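Side-chain contacts in hypothetical membrane spanning protein (Thermus thermophilus, PDB 2VPZ), which probably acts as the membrane-embedded quinol-oxidising subunit of a polysulfide reductase-type complex, handing electrons to its partner subunits: residues C[126-131]-C[155-160]; C[141-146]-C[196-201]. All blocks are in the same frame, centred on the assembly; numbering follows the deposited sequence.

Contact 1: residues C[126-131]-C[155-160]; sequences VALSYP and TALVLA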
loop_
_atom_site.group_PDB
_atom_site.type_symbol
_atom_site.label_atom_id
_atom_site.label_comp_id
_atom_site.label_asym_id
_atom_site.label_seq_id
_atom_site.Cartn_x
_atom_site.Cartn_y
_atom_site.Cartn_z
ATOM N N VAL C 126 -7.678 -0.716 45.024
ATOM C CA VAL C 126 -8.026 0.089 43.850
ATOM C C VAL C 126 -6.915 1.172 43.671
ATOM O O VAL C 126 -6.348 1.275 42.596
ATOM C CB VAL C 126 -9.447 0.786 44.008
ATOM C CG1 VAL C 126 -9.719 1.764 42.837
ATOM C CG2 VAL C 126 -10.556 -0.279 44.105
ATOM N N ALA C 127 -6.587 1.924 44.722
ATOM C CA ALA C 127 -5.538 2.975 44.702
ATOM C C ALA C 127 -4.081 2.522 44.412
ATOM O O ALA C 127 -3.257 3.314 43.924
ATOM C CB ALA C 127 -5.571 3.821 46.022
ATOM N N LEU C 128 -3.762 1.262 44.723
ATOM C CA LEU C 128 -2.426 0.626 44.494
ATOM C C LEU C 128 -2.304 0.112 43.060
ATOM O O LEU C 128 -1.200 -0.070 42.526
ATOM C CB LEU C 128 -2.214 -0.581 45.438
ATOM C CG LEU C 128 -1.608 -0.419 46.842
ATOM C CD1 LEU C 128 -2.008 -1.592 47.762
ATOM C CD2 LEU C 128 -0.070 -0.288 46.764
ATOM N N SER C 129 -3.464 -0.162 42.485
ATOM C CA SER C 129 -3.632 -0.714 41.150
ATOM C C SER C 129 -3.808 0.272 39.983
ATOM O O SER C 129 -3.412 -0.027 38.855
ATOM C CB SER C 129 -4.857 -1.670 41.142
ATOM O OG SER C 129 -4.657 -2.871 41.824
ATOM N N TYR C 130 -4.384 1.435 40.231
ATOM C CA TYR C 130 -4.660 2.381 39.154
ATOM C C TYR C 130 -3.463 3.081 38.445
ATOM O O TYR C 130 -3.525 3.334 37.234
ATOM C CB TYR C 130 -5.759 3.392 39.573
ATOM C CG TYR C 130 -5.288 4.801 39.913
ATOM C CD1 TYR C 130 -5.108 5.774 38.909
ATOM C CD2 TYR C 130 -5.005 5.171 41.241
ATOM C CE1 TYR C 130 -4.652 7.084 39.217
ATOM C CE2 TYR C 130 -4.545 6.477 41.563
ATOM C CZ TYR C 130 -4.371 7.430 40.546
ATOM O OH TYR C 130 -3.911 8.692 40.851
ATOM N N PRO C 131 -2.364 3.392 39.184
ATOM C CA PRO C 131 -1.216 4.028 38.520
ATOM C C PRO C 131 -0.565 3.214 37.363
ATOM O O PRO C 131 -0.356 3.749 36.269
ATOM C CB PRO C 131 -0.231 4.319 39.644
ATOM C CG PRO C 131 -1.092 4.450 40.877
ATOM C CD PRO C 131 -2.243 3.468 40.652
ATOM N N THR C 155 6.002 -1.772 43.923
ATOM C CA THR C 155 6.851 -0.656 44.312
ATOM C C THR C 155 6.195 0.282 45.345
ATOM O O THR C 155 6.889 0.898 46.181
ATOM C CB THR C 155 7.345 0.087 43.013
ATOM O OG1 THR C 155 8.760 -0.050 42.893
ATOM C CG2 THR C 155 6.931 1.537 43.031
ATOM N N ALA C 156 4.866 0.354 45.318
ATOM C CA ALA C 156 4.082 1.158 46.257
ATOM C C ALA C 156 4.150 0.487 47.657
ATOM O O ALA C 156 4.054 1.163 48.693
ATOM C CB ALA C 156 2.592 1.261 45.766
ATOM N N LEU C 157 4.361 -0.831 47.664
ATOM C CA LEU C 157 4.507 -1.624 48.888
ATOM C C LEU C 157 5.917 -1.416 49.497
ATOM O O LEU C 157 6.053 -1.243 50.709
ATOM C CB LEU C 157 4.188 -3.114 48.631
ATOM C CG LEU C 157 2.722 -3.383 48.199
ATOM C CD1 LEU C 157 2.519 -4.850 47.747
ATOM C CD2 LEU C 157 1.769 -3.003 49.357
ATOM N N VAL C 158 6.957 -1.408 48.677
ATOM C CA VAL C 158 8.298 -1.141 49.182
ATOM C C VAL C 158 8.330 0.294 49.848
ATOM O O VAL C 158 9.004 0.497 50.869
ATOM C CB VAL C 158 9.369 -1.262 48.038
ATOM C CG1 VAL C 158 10.768 -1.011 48.585
ATOM C CG2 VAL C 158 9.279 -2.670 47.385
ATOM N N LEU C 159 7.577 1.260 49.304
ATOM C CA LEU C 159 7.497 2.622 49.889
ATOM C C LEU C 159 6.796 2.625 51.269
ATOM O O LEU C 159 7.309 3.210 52.217
ATOM C CB LEU C 159 6.784 3.640 48.964
ATOM C CG LEU C 159 7.457 4.009 47.628
ATOM C CD1 LEU C 159 6.660 5.096 46.888
ATOM C CD2 LEU C 159 8.893 4.478 47.878
ATOM N N ALA C 160 5.631 1.995 51.368
ATOM C CA ALA C 160 4.912 1.948 52.639
ATOM C C ALA C 160 5.679 1.197 53.762
ATOM O O ALA C 160 5.807 1.705 54.891
ATOM C CB ALA C 160 3.493 1.330 52.462
#
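L128 and L157 cross at about a right angle between two antiparallel transmembrane helices, 117-136 and 148-166, which follow one another in the chain and form a helical hairpin of the NrfD-type membrane domain. The pair is a compact example of how one branched side chain can bridge two neighbours on the facing helix. L128 leaves its backbone toward helix 148-166, and its CG lies beside the backbone N (chi1 -88°); this, with chi2 at 157°, puts methyl CD2 on the side of the partner helix. That single methyl meets both partners. A156 comes at it directly, its CB also aimed across the gap, while L157 starts out to one side and bends its CD2 back in, to 4.2 Å from CD2 of L128. At CD2 of L128 the directions to these two methyls open at about 98°, so it sits in the corner formed by a short and a long side chain. The small alanine is consistent with the close backbones, 6.8 Å between the CA atoms of L128 and A156.

Residues of both helices also meet further neighbours. L157 also packs on L33 and L179, and S129, on another side of the first helix, touches L185 of a second copy of the protein. Y130 and P131 pack against helix 16-41, where Y130 OH makes a weak hydrogen bond to H21 NE2; both Y130 and H21 bind quinones in structures of this protein. The contact is thus a buried apolar seam without a polar bond of its own, the A156 side chain about 11 Å from that of H21. CD2 of L128 is modelled 3.2 Å from CB of A156, tighter than methyl groups normally pack, and this exact spacing is doubtful.

Contact 2: residues C[141-146]-C[196-201]; sequences RPLWNG and PEARGH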
loop_
_atom_site.group_PDB
_atom_site.type_symbol
_atom_site.label_atom_id
_atom_site.label_comp_id
_atom_site.label_asym_id
_atom_site.label_seq_id
_atom_site.Cartn_x
_atom_site.Cartn_y
_atom_site.Cartn_z
ATOM N N ARG C 141 2.386 3.746 23.328
ATOM C CA ARG C 141 3.659 4.064 24.005
ATOM C C ARG C 141 4.409 2.727 24.247
ATOM O O ARG C 141 4.093 2.019 25.194
ATOM C CB ARG C 141 3.375 4.763 25.362
ATOM C CG ARG C 141 2.368 5.941 25.339
ATOM C CD ARG C 141 3.013 7.258 24.847
ATOM N NE ARG C 141 2.043 8.313 24.492
ATOM C CZ ARG C 141 2.343 9.485 23.928
ATOM N NH1 ARG C 141 3.603 9.796 23.636
ATOM N NH2 ARG C 141 1.383 10.365 23.648
ATOM N N PRO C 142 5.425 2.382 23.398
ATOM C CA PRO C 142 6.164 1.130 23.632
ATOM C C PRO C 142 6.817 0.789 25.022
ATOM O O PRO C 142 7.026 -0.386 25.335
ATOM C CB PRO C 142 7.218 1.062 22.529
ATOM C CG PRO C 142 6.703 2.000 21.433
ATOM C CD PRO C 142 5.888 3.070 22.187
ATOM N N LEU C 143 7.184 1.779 25.825
ATOM C CA LEU C 143 7.805 1.478 27.129
ATOM C C LEU C 143 6.776 1.125 28.224
ATOM O O LEU C 143 7.081 0.408 29.173
ATOM C CB LEU C 143 8.764 2.611 27.607
ATOM C CG LEU C 143 9.887 3.023 26.625
ATOM C CD1 LEU C 143 10.982 3.855 27.337
ATOM C CD2 LEU C 143 10.494 1.771 25.975
ATOM N N TRP C 144 5.540 1.603 28.084
ATOM C CA TRP C 144 4.499 1.312 29.077
ATOM C C TRP C 144 3.762 0.025 28.819
ATOM O O TRP C 144 2.535 0.012 28.657
ATOM C CB TRP C 144 3.513 2.484 29.152
ATOM C CG TRP C 144 4.167 3.672 29.758
ATOM C CD1 TRP C 144 5.339 3.686 30.486
ATOM C CD2 TRP C 144 3.716 5.031 29.727
ATOM N NE1 TRP C 144 5.626 4.960 30.901
ATOM C CE2 TRP C 144 4.645 5.805 30.456
ATOM C CE3 TRP C 144 2.593 5.672 29.164
ATOM C CZ2 TRP C 144 4.500 7.215 30.622
ATOM C CZ3 TRP C 144 2.438 7.064 29.326
ATOM C CH2 TRP C 144 3.384 7.814 30.055
ATOM N N ASN C 145 4.495 -1.077 28.799
ATOM C CA ASN C 145 3.870 -2.365 28.529
ATOM C C ASN C 145 3.231 -2.987 29.790
ATOM O O ASN C 145 3.187 -2.356 30.861
ATOM C CB ASN C 145 4.883 -3.328 27.850
ATOM C CG ASN C 145 5.925 -3.899 28.807
ATOM O OD1 ASN C 145 6.860 -4.596 28.401
ATOM N ND2 ASN C 145 5.760 -3.600 30.098
ATOM N N GLY C 146 2.719 -4.201 29.618
ATOM C CA GLY C 146 2.068 -4.928 30.695
ATOM C C GLY C 146 2.740 -4.979 32.062
ATOM O O GLY C 146 2.048 -4.901 33.067
ATOM N N PRO C 196 13.662 -4.383 20.516
ATOM C CA PRO C 196 15.005 -3.795 20.420
ATOM C C PRO C 196 15.154 -2.245 20.458
ATOM O O PRO C 196 15.945 -1.693 21.245
ATOM C CB PRO C 196 15.558 -4.388 19.126
ATOM C CG PRO C 196 14.868 -5.729 18.992
ATOM C CD PRO C 196 13.465 -5.491 19.569
ATOM N N GLU C 197 14.420 -1.562 19.587
ATOM C CA GLU C 197 14.419 -0.091 19.438
ATOM C C GLU C 197 13.930 0.677 20.698
ATOM O O GLU C 197 14.404 1.795 20.984
ATOM C CB GLU C 197 13.586 0.312 18.206
ATOM C CG GLU C 197 13.410 -0.785 17.123
ATOM C CD GLU C 197 12.432 -1.912 17.527
ATOM O OE1 GLU C 197 11.294 -1.583 17.945
ATOM O OE2 GLU C 197 12.809 -3.109 17.409
ATOM N N ALA C 198 12.972 0.085 21.423
ATOM C CA ALA C 198 12.438 0.645 22.676
ATOM C C ALA C 198 13.453 0.438 23.827
ATOM O O ALA C 198 13.662 1.339 24.644
ATOM C CB ALA C 198 11.061 0.025 23.038
ATOM N N ARG C 199 14.075 -0.737 23.898
ATOM C CA ARG C 199 15.100 -1.006 24.929
ATOM C C ARG C 199 16.280 -0.034 24.701
ATOM O O ARG C 199 16.827 0.530 25.658
ATOM C CB ARG C 199 15.642 -2.441 24.898
ATOM C CG ARG C 199 16.977 -2.597 25.651
ATOM C CD ARG C 199 17.518 -4.033 25.610
ATOM N NE ARG C 199 16.506 -5.028 25.256
ATOM C CZ ARG C 199 16.492 -5.761 24.142
ATOM N NH1 ARG C 199 17.450 -5.631 23.230
ATOM N NH2 ARG C 199 15.503 -6.633 23.934
ATOM N N GLY C 200 16.653 0.148 23.434
ATOM C CA GLY C 200 17.719 1.061 23.044
ATOM C C GLY C 200 17.353 2.506 23.352
ATOM O O GLY C 200 18.217 3.331 23.674
ATOM N N HIS C 201 16.065 2.831 23.239
ATOM C CA HIS C 201 15.611 4.186 23.588
ATOM C C HIS C 201 15.688 4.361 25.138
ATOM O O HIS C 201 16.243 5.362 25.599
ATOM C CB HIS C 201 14.175 4.521 23.070
ATOM C CG HIS C 201 13.598 5.809 23.553
ATOM N ND1 HIS C 201 13.869 7.017 22.981
ATOM C CD2 HIS C 201 12.764 6.061 24.567
ATOM C CE1 HIS C 201 13.231 7.964 23.631
ATOM N NE2 HIS C 201 12.547 7.405 24.604
#
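L143 lays its two methyl groups against the N-terminal part of helix 196-205, each branch on a different residue. CD2 rests on A198, 3.5 Å from its CB and equally near its carbonyl O, so it bridges the alanine methyl and the backbone. CD1 reaches further along the helix to H201, meeting the imidazole at its edge, in the ring plane, with 4.0 Å to CD2 of H201. The leucine and histidine side chains cross at about a right angle. With CG of H201 anti to the backbone N (chi1 172°), the imidazole stands off the helix beside L143, with CD2 at the leucine; the ring also stacks with W248.

A second contact comes from P142, whose CB lies 4.0 Å from CB of A198. At CB of A198, the directions to P142 CB and L143 CD2 differ by about 80°, two neighbouring loop residues fitted against one small side chain. Their spacing is set by a type I beta turn from R141 to W144, closed by the bond from W144 N to R141 O at 3.3 Å. P142 and L143 occupy its two central positions, a case of a tight turn presenting consecutive side chains to the same partner.

Polar bonds from the same segments run to other parts of the complex. L143 O accepts from Y190 OH, R199 points away from the loop and its NE bonds to P191 O, and R141 binds the backbone of another protein chain through NE and NH2. Between loop and helix, by contrast, there is no hydrogen bond at all. The interface therefore depends on shape and dispersion, with the histidine contributing ring carbon here and its nitrogens taking no part.

Both contacts are apolar and lack hydrogen bonds, and in each a leucine methyl settles against an alanine, yet their settings differ. Contact 1 is core, close to the centre of the chain, and joins two transmembrane helices; contact 2 is partly buried, toward the periphery, and sets a loop against a short helix. They share a chain element: the loop of 141-146 connects the two helices that contact 1 holds side by side. The segments alternate along the sequence; the centres lie 22 Å apart and the nearest atoms about 8 Å apart, so the contacts do not touch. Contact 1 uses aliphatic groups alone, whereas contact 2 adds a proline, an imidazole edge and a backbone carbonyl.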